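Heme oxygenase 1 (PDB 1WE1) probably opens the ring of heme b to give biliverdin IXalpha, carbon monoxide and ferrous iron, a key step in making the chromophores of the photosynthetic antennae. Local coordinates at residues F48-S51 / A52-E56; G89-W92 / R93-V96; Y156-A159 / D160-D163; E205-G208 / N209-A213. All blocks are in the same frame, centred on the assembly; numbering follows the deposited sequence.

Contact 1: residues F48-S51 / A52-E56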
# COMPACT_ATOMS: atom_id res chain seq x y z
N PHE A 48 -7.98 5.66 2.23
CA PHE A 48 -8.80 6.08 1.10
C PHE A 48 -8.44 5.35 -0.19
O PHE A 48 -9.32 5.02 -0.99
CB PHE A 48 -8.68 7.60 0.88
CG PHE A 48 -9.15 8.41 2.05
CD1 PHE A 48 -8.24 8.98 2.94
CD2 PHE A 48 -10.52 8.58 2.30
CE1 PHE A 48 -8.67 9.69 4.05
CE2 PHE A 48 -10.97 9.29 3.41
CZ PHE A 48 -10.04 9.85 4.30
N VAL A 49 -7.16 5.10 -0.39
CA VAL A 49 -6.74 4.41 -1.60
C VAL A 49 -7.29 3.00 -1.63
O VAL A 49 -7.82 2.57 -2.64
CB VAL A 49 -5.21 4.35 -1.70
CG1 VAL A 49 -4.81 3.58 -2.97
CG2 VAL A 49 -4.64 5.78 -1.72
N TYR A 50 -7.15 2.27 -0.52
CA TYR A 50 -7.67 0.90 -0.48
C TYR A 50 -9.18 0.89 -0.60
O TYR A 50 -9.74 0.00 -1.21
CB TYR A 50 -7.25 0.19 0.80
CG TYR A 50 -5.84 -0.33 0.73
CD1 TYR A 50 -5.56 -1.61 0.22
CD2 TYR A 50 -4.77 0.45 1.17
CE1 TYR A 50 -4.24 -2.09 0.16
CE2 TYR A 50 -3.45 -0.03 1.12
CZ TYR A 50 -3.20 -1.29 0.61
OH TYR A 50 -1.91 -1.76 0.60
N SER A 51 -9.84 1.89 -0.01
CA SER A 51 -11.29 1.93 -0.11
C SER A 51 -11.67 1.98 -1.58
O SER A 51 -12.46 1.16 -2.05
CB SER A 51 -11.86 3.16 0.61
OG SER A 51 -11.70 3.04 2.01
N ALA A 52 -11.08 2.94 -2.30
CA ALA A 52 -11.33 3.12 -3.74
C ALA A 52 -11.09 1.84 -4.52
O ALA A 52 -11.96 1.37 -5.25
CB ALA A 52 -10.43 4.22 -4.28
N MET A 53 -9.91 1.27 -4.35
CA MET A 53 -9.51 0.05 -5.02
C MET A 53 -10.40 -1.15 -4.71
O MET A 53 -10.81 -1.87 -5.61
CB MET A 53 -8.06 -0.24 -4.65
CG MET A 53 -7.43 -1.48 -5.23
SD MET A 53 -5.64 -1.34 -5.02
CE MET A 53 -5.49 -0.93 -3.25
N GLU A 54 -10.71 -1.36 -3.44
CA GLU A 54 -11.56 -2.50 -3.05
C GLU A 54 -13.01 -2.38 -3.50
O GLU A 54 -13.68 -3.39 -3.75
CB GLU A 54 -11.46 -2.72 -1.55
CG GLU A 54 -10.32 -3.65 -1.18
CD GLU A 54 -9.58 -3.25 0.08
OE1 GLU A 54 -10.23 -3.04 1.12
OE2 GLU A 54 -8.34 -3.14 0.01
N GLU A 55 -13.50 -1.15 -3.61
CA GLU A 55 -14.87 -0.93 -4.07
C GLU A 55 -14.95 -1.25 -5.58
O GLU A 55 -15.81 -2.02 -6.01
CB GLU A 55 -15.26 0.53 -3.82
CG GLU A 55 -16.69 0.88 -4.17
CD GLU A 55 -17.03 2.31 -3.79
OE1 GLU A 55 -17.15 3.18 -4.69
OE2 GLU A 55 -17.17 2.57 -2.57
N GLU A 56 -14.04 -0.67 -6.36
CA GLU A 56 -14.00 -0.88 -7.81
C GLU A 56 -13.72 -2.35 -8.14
O GLU A 56 -14.32 -2.92 -9.05
CB GLU A 56 -12.93 0.00 -8.46
CG GLU A 56 -13.16 1.52 -8.33
CD GLU A 56 -14.35 2.02 -9.13
OE1 GLU A 56 -15.00 1.21 -9.82
OE2 GLU A 56 -14.65 3.24 -9.07

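Contact 2: residues G89-W92 / R93-V96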
# COMPACT_ATOMS: atom_id res chain seq x y z
N GLY A 89 -8.51 7.52 17.57
CA GLY A 89 -9.51 7.34 18.61
C GLY A 89 -10.92 7.29 18.05
O GLY A 89 -11.12 7.43 16.84
N SER A 90 -11.89 7.11 18.93
CA SER A 90 -13.29 7.01 18.55
C SER A 90 -13.84 8.02 17.56
O SER A 90 -14.71 7.69 16.77
CB SER A 90 -14.16 7.01 19.81
OG SER A 90 -13.93 5.84 20.57
N ASN A 91 -13.35 9.26 17.59
CA ASN A 91 -13.87 10.24 16.65
C ASN A 91 -13.06 10.24 15.35
O ASN A 91 -13.07 11.25 14.62
CB ASN A 91 -13.84 11.65 17.25
CG ASN A 91 -14.62 11.77 18.55
OD1 ASN A 91 -15.65 11.13 18.75
ND2 ASN A 91 -14.13 12.61 19.45
N TRP A 92 -12.38 9.14 15.03
CA TRP A 92 -11.55 9.10 13.82
C TRP A 92 -12.24 9.46 12.50
O TRP A 92 -11.61 10.06 11.64
CB TRP A 92 -10.83 7.75 13.65
CG TRP A 92 -11.69 6.56 13.28
CD1 TRP A 92 -12.31 5.70 14.14
CD2 TRP A 92 -12.00 6.10 11.96
NE1 TRP A 92 -12.99 4.73 13.44
CE2 TRP A 92 -12.82 4.95 12.10
CE3 TRP A 92 -11.68 6.54 10.67
CZ2 TRP A 92 -13.32 4.24 11.00
CZ3 TRP A 92 -12.18 5.83 9.56
CH2 TRP A 92 -13.00 4.69 9.74
N ARG A 93 -13.52 9.11 12.34
CA ARG A 93 -14.22 9.44 11.10
C ARG A 93 -14.13 10.95 10.88
O ARG A 93 -14.08 11.42 9.75
CB ARG A 93 -15.71 9.06 11.16
CG ARG A 93 -16.13 7.71 10.57
CD ARG A 93 -15.53 6.53 11.31
NE ARG A 93 -16.32 5.28 11.24
CZ ARG A 93 -16.65 4.63 10.13
NH1 ARG A 93 -16.30 5.08 8.94
NH2 ARG A 93 -17.32 3.50 10.21
N GLN A 94 -14.09 11.69 11.98
CA GLN A 94 -14.06 13.15 11.93
C GLN A 94 -12.67 13.77 11.88
O GLN A 94 -12.52 14.92 11.48
CB GLN A 94 -14.82 13.74 13.12
CG GLN A 94 -16.06 12.94 13.56
CD GLN A 94 -16.80 13.60 14.73
OE1 GLN A 94 -17.56 12.95 15.44
NE2 GLN A 94 -16.59 14.91 14.91
N GLU A 95 -11.65 13.03 12.29
CA GLU A 95 -10.28 13.56 12.29
C GLU A 95 -9.43 13.16 11.09
O GLU A 95 -8.48 13.87 10.72
CB GLU A 95 -9.55 13.13 13.57
CG GLU A 95 -9.46 14.20 14.64
CD GLU A 95 -10.82 14.59 15.18
OE1 GLU A 95 -11.52 13.72 15.75
OE2 GLU A 95 -11.20 15.78 15.04
N VAL A 96 -9.74 12.02 10.49
CA VAL A 96 -8.97 11.53 9.36
C VAL A 96 -9.15 12.40 8.13
O VAL A 96 -10.25 12.86 7.85
CB VAL A 96 -9.34 10.06 9.01
CG1 VAL A 96 -10.70 9.99 8.32
CG2 VAL A 96 -8.23 9.44 8.15
O HOH W 1 -15.37 7.83 14.23

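Contact 3: residues Y156-A159 / D160-D163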
# COMPACT_ATOMS: atom_id res chain seq x y z
N TYR A 156 -0.81 -4.87 8.69
CA TYR A 156 0.20 -5.83 8.26
C TYR A 156 -0.23 -7.29 8.55
O TYR A 156 0.48 -8.24 8.22
CB TYR A 156 1.51 -5.51 8.98
CG TYR A 156 1.99 -4.09 8.78
CD1 TYR A 156 2.57 -3.69 7.57
CD2 TYR A 156 1.86 -3.14 9.79
CE1 TYR A 156 3.01 -2.38 7.37
CE2 TYR A 156 2.29 -1.82 9.61
CZ TYR A 156 2.86 -1.45 8.40
OH TYR A 156 3.26 -0.14 8.19
N GLU A 157 -1.40 -7.46 9.15
CA GLU A 157 -1.89 -8.78 9.50
C GLU A 157 -3.04 -9.26 8.63
O GLU A 157 -4.15 -8.72 8.68
CB GLU A 157 -2.34 -8.80 10.96
CG GLU A 157 -1.27 -8.37 11.96
CD GLU A 157 -1.87 -7.87 13.28
OE1 GLU A 157 -1.08 -7.45 14.17
OE2 GLU A 157 -3.12 -7.88 13.42
N PHE A 158 -2.78 -10.28 7.82
CA PHE A 158 -3.81 -10.86 6.98
C PHE A 158 -4.43 -12.00 7.78
O PHE A 158 -3.90 -13.10 7.86
CB PHE A 158 -3.23 -11.37 5.65
CG PHE A 158 -2.80 -10.27 4.71
CD1 PHE A 158 -1.57 -9.64 4.87
CD2 PHE A 158 -3.66 -9.82 3.71
CE1 PHE A 158 -1.20 -8.58 4.04
CE2 PHE A 158 -3.30 -8.77 2.88
CZ PHE A 158 -2.07 -8.14 3.04
N ALA A 159 -5.56 -11.69 8.40
CA ALA A 159 -6.27 -12.65 9.23
C ALA A 159 -6.84 -13.83 8.46
O ALA A 159 -6.68 -14.98 8.86
CB ALA A 159 -7.40 -11.94 9.99
N ASP A 160 -7.49 -13.53 7.34
CA ASP A 160 -8.13 -14.55 6.53
C ASP A 160 -7.21 -15.27 5.56
O ASP A 160 -7.66 -15.79 4.54
CB ASP A 160 -9.30 -13.93 5.80
CG ASP A 160 -10.16 -13.09 6.72
OD1 ASP A 160 -9.64 -12.09 7.27
OD2 ASP A 160 -11.35 -13.44 6.92
N ILE A 161 -5.93 -15.31 5.88
CA ILE A 161 -4.94 -15.99 5.06
C ILE A 161 -3.99 -16.77 5.97
O ILE A 161 -3.08 -16.20 6.59
CB ILE A 161 -4.12 -15.02 4.20
CG1 ILE A 161 -5.04 -14.29 3.22
CG2 ILE A 161 -3.04 -15.78 3.44
CD1 ILE A 161 -4.33 -13.31 2.31
N ASP A 162 -4.23 -18.07 6.07
CA ASP A 162 -3.42 -18.95 6.89
C ASP A 162 -2.02 -19.06 6.30
O ASP A 162 -1.08 -18.45 6.80
CB ASP A 162 -4.06 -20.33 6.95
CG ASP A 162 -5.55 -20.27 7.27
OD1 ASP A 162 -6.22 -21.33 7.15
OD2 ASP A 162 -6.04 -19.18 7.63
N ASP A 163 -1.90 -19.83 5.23
CA ASP A 163 -0.62 -20.01 4.57
C ASP A 163 -0.43 -18.87 3.58
O ASP A 163 -0.91 -18.94 2.45
CB ASP A 163 -0.57 -21.35 3.83
CG ASP A 163 0.84 -21.75 3.43
OD1 ASP A 163 1.64 -20.86 3.06
OD2 ASP A 163 1.14 -22.96 3.49

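Contact 4: residues E205-G208 / N209-A213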
# COMPACT_ATOMS: atom_id res chain seq x y z
N GLU A 205 5.58 13.84 1.19
CA GLU A 205 4.69 14.83 1.81
C GLU A 205 4.88 14.85 3.32
O GLU A 205 4.57 15.83 3.99
CB GLU A 205 3.22 14.49 1.54
CG GLU A 205 2.63 15.08 0.29
CD GLU A 205 1.18 14.69 0.13
OE1 GLU A 205 0.49 15.28 -0.73
OE2 GLU A 205 0.72 13.78 0.86
N LEU A 206 5.40 13.75 3.87
CA LEU A 206 5.57 13.68 5.29
C LEU A 206 6.96 14.04 5.77
O LEU A 206 7.19 14.09 6.96
CB LEU A 206 5.20 12.29 5.79
CG LEU A 206 3.73 12.01 6.10
CD1 LEU A 206 2.81 13.03 5.43
CD2 LEU A 206 3.40 10.60 5.67
N GLU A 207 7.87 14.32 4.85
CA GLU A 207 9.23 14.65 5.25
C GLU A 207 9.27 15.80 6.25
O GLU A 207 9.89 15.68 7.30
CB GLU A 207 10.11 15.00 4.05
CG GLU A 207 11.58 15.13 4.40
CD GLU A 207 12.48 15.13 3.17
OE1 GLU A 207 12.49 14.12 2.43
OE2 GLU A 207 13.19 16.15 2.94
N GLY A 208 8.60 16.90 5.92
CA GLY A 208 8.56 18.05 6.81
C GLY A 208 7.99 17.75 8.19
O GLY A 208 8.50 18.25 9.20
N ASN A 209 6.92 16.96 8.25
CA ASN A 209 6.31 16.62 9.54
C ASN A 209 7.27 15.78 10.41
O ASN A 209 7.27 15.89 11.64
CB ASN A 209 5.02 15.83 9.35
CG ASN A 209 4.03 16.53 8.43
OD1 ASN A 209 2.82 16.47 8.66
ND2 ASN A 209 4.53 17.17 7.38
N LEU A 210 8.07 14.95 9.76
CA LEU A 210 9.01 14.08 10.45
C LEU A 210 10.21 14.88 10.97
O LEU A 210 10.72 14.61 12.06
CB LEU A 210 9.48 12.97 9.50
CG LEU A 210 10.37 11.88 10.10
CD1 LEU A 210 9.62 11.19 11.24
CD2 LEU A 210 10.75 10.87 9.01
N ILE A 211 10.65 15.86 10.19
CA ILE A 211 11.78 16.70 10.59
C ILE A 211 11.45 17.35 11.94
O ILE A 211 12.17 17.14 12.92
CB ILE A 211 12.07 17.80 9.55
CG1 ILE A 211 12.39 17.16 8.20
CG2 ILE A 211 13.25 18.65 10.01
CD1 ILE A 211 13.68 16.40 8.17
N LYS A 212 10.36 18.11 12.00
CA LYS A 212 9.99 18.75 13.25
C LYS A 212 10.06 17.76 14.40
O LYS A 212 10.83 17.96 15.35
CB LYS A 212 8.58 19.32 13.18
CG LYS A 212 8.49 20.67 12.49
CD LYS A 212 7.17 21.36 12.81
CE LYS A 212 7.09 21.77 14.28
NZ LYS A 212 5.85 22.55 14.59
N ALA A 213 9.27 16.69 14.30
CA ALA A 213 9.21 15.63 15.31
C ALA A 213 10.60 15.17 15.75
O ALA A 213 10.84 14.91 16.94
CB ALA A 213 8.42 14.43 14.76

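Contact 1: residues F48-S51 / A52-E56
Tyr50 meets two side chains of the following helical turn, Met53 and Glu54. The Met53 methyl CE lies 3.5 Å from Tyr50 CD1, approaching the ring obliquely; with CG anti to the backbone N (chi1 179°) and a bend at chi3, the flexible thioether runs beside the phenol and points the same way. Glu54 comes from another direction: its OE2 sits at the ring edge, in the ring plane, 3.2 Å from Tyr50 CD1, with the carboxylate turned 54° from the ring. Beneath them runs regular helix bonding, Met53 N to Val49 O at 3.0 Å and Glu54 N to Tyr50 O at 2.8 Å. Farther out, Tyr50 OH is hydrogen-bonded to Asp131 and Arg127, while Glu54 OE2 takes bonds from Tyr128 OH and Arg76 N, and OE1 from Lys77 N. Replacing Tyr50 with an alanine would probably leave Asp131 and Arg127 without their hydroxyl partner and open a gap beside the Met53 methyl. Tyrosine suits this buried place because its ring packs while its hydroxyl bonds to helix 120-146. The Glu54 carboxylate is likewise well supplied with donors, which would probably favour its charged form.

Contact 2: residues G89-W92 / R93-V96
Arg93 lays its side chain over one face of the Trp92 indole. Its CD is 3.3 Å from the centroid of the six-membered ring, 17° off the normal, a CH-pi contact; beyond it the guanidinium continues almost parallel to the indole, the planes 5° apart, with Arg93 NE 3.2 Å from Trp92 CZ2. A bend at chi2 folds the arginine back along its neighbour. The Trp92 ring itself is swung between backbone N and carbonyl carbon (chi1 71°), and Val96 CG1 stands at its edge, 4.3 Å from Trp92 CE3. Tryptophan suits a site with two surroundings: it packs on Glu81, Leu84 and Gln85 of helix 77-88, while the exposed arginine can keep its charged end near solvent. A serine in place of Trp92 would probably leave the Arg93 chain free to swing and open a gap against helix 77-88. The backbone turns through bonds from Gln94 N to Asn91 O (2.9 Å) and from Val96 N to Trp92 O (2.9 Å), those of Glu95 N being weak. A water bridges Ser90 O and Arg93 N. Gly89, with positive phi, ends helix 77-88 and starts a type I beta turn to Trp92, leading into a short, weakly bonded helix at the protein surface.

Contact 3: residues Y156-A159 / D160-D163
A type I beta turn from Phe158 to Ile161 reverses the chain within the long loop that joins helix 120-146 to helix 164-176. Its two end residues send their side chains the same way, side by side, and Ile161 CD1 reaches 3.8 Å from Phe158 CD2. This methyl, Ile161 CD1, comes in obliquely to the ring and also lies 4.0 Å from Phe158 CB, so it fills the angle between the ring and its stem. In Ile161, CG1 is anti to the carbonyl carbon (chi1 -63°) and the chain runs extended, so its terminal methyl lies along the phenyl group. Between these two ends the turn has small or polar residues on its exposed side: Ala159 CB is 3.5 Å from Asp160 OD1, a van der Waals approach at the corner. Alanine adds little bulk there, and aspartate can face solvent.

The paired apolar groups tie the loop to the helical fold of heme oxygenase. Phe158 packs on Asp131 and Leu132 of helix 120-146 and forms a cation-pi interaction with Arg76, whereas Ile161 packs on Leu74 and on Phe167 of helix 164-176. A large flat ring and a branched aliphatic chain thus suit the buried side of the loop, where Phe158 spans helices 120-146 and 164-176 and Ile161 lies against the latter. Two residues beyond Ile161, Asp163 is the N-cap of helix 164-176, and its OD1 accepts a hydrogen bond from Ala166 N; aspartate is apt here because its short carboxylate can bond to a backbone N-H of the first turn.

Contact 4: residues E205-G208 / N209-A213
Leu210 N donates to Leu206 O at 3.1 Å and Ile211 N to Glu207 O at 3.0 Å, the two firm backbone bonds that start this helix. The next bond, Lys212 N to Gly208 O at 3.4 Å, is weak, and Glu207 O also takes a weak bond from Leu210 N. Side chains close around these carbonyls. Ile211 CG1, anti to its own carbonyl carbon (chi1 -59°), comes alongside Glu207 O at 3.0 Å and continues past the aliphatic part of Glu207, with CG1 4.4 Å from Glu207 CG. On another flank, Asn209 CB lies 3.7 Å from Leu206 O, and its amide folds back toward Glu205 O, with ND2 3.6 Å from that oxygen. Leu206 and Leu210, one turn apart, both pack on Phe25 of helix 24-30 and on Ser38 of helix 36-59; leucine suits these buried positions, while glutamate and lysine suit the outer face. Glu205 extends away to bond Ser99 OG and Ala101 N. Leucines facing helices 24-30 and 36-59, with Glu207 and Lys212 on the outer side, give a partly amphipathic pattern, though the apolar Ile211 is exposed; these are the opening turns of helix 207-222, which follows helix 182-205 after a brief break.

How the contacts relate
Contact 1 lies nearest the heme: the Tyr50 side chain is about 8 Å from it, against about 11 Å for Phe158 of contact 3 and about 12 Å for Leu206 of contact 4. Contact 2 lies away from the heme and its binding residues, yet it touches contact 1 directly, Phe48 CZ packing 4.1 Å from Val96 CG1. Contacts 1 and 3 do not touch, their nearest atoms being about 7 Å apart, but share Arg76 and Asp131 as neighbours; Ile161 is also about 8 Å from heme-binding Lys168, side chain to side chain. Contacts 3 and 4 lie on opposite sides of the chain's centre, their own centres about 32 Å apart. Helix 36-59 links contacts 1 and 4, carrying the former and packing against the latter.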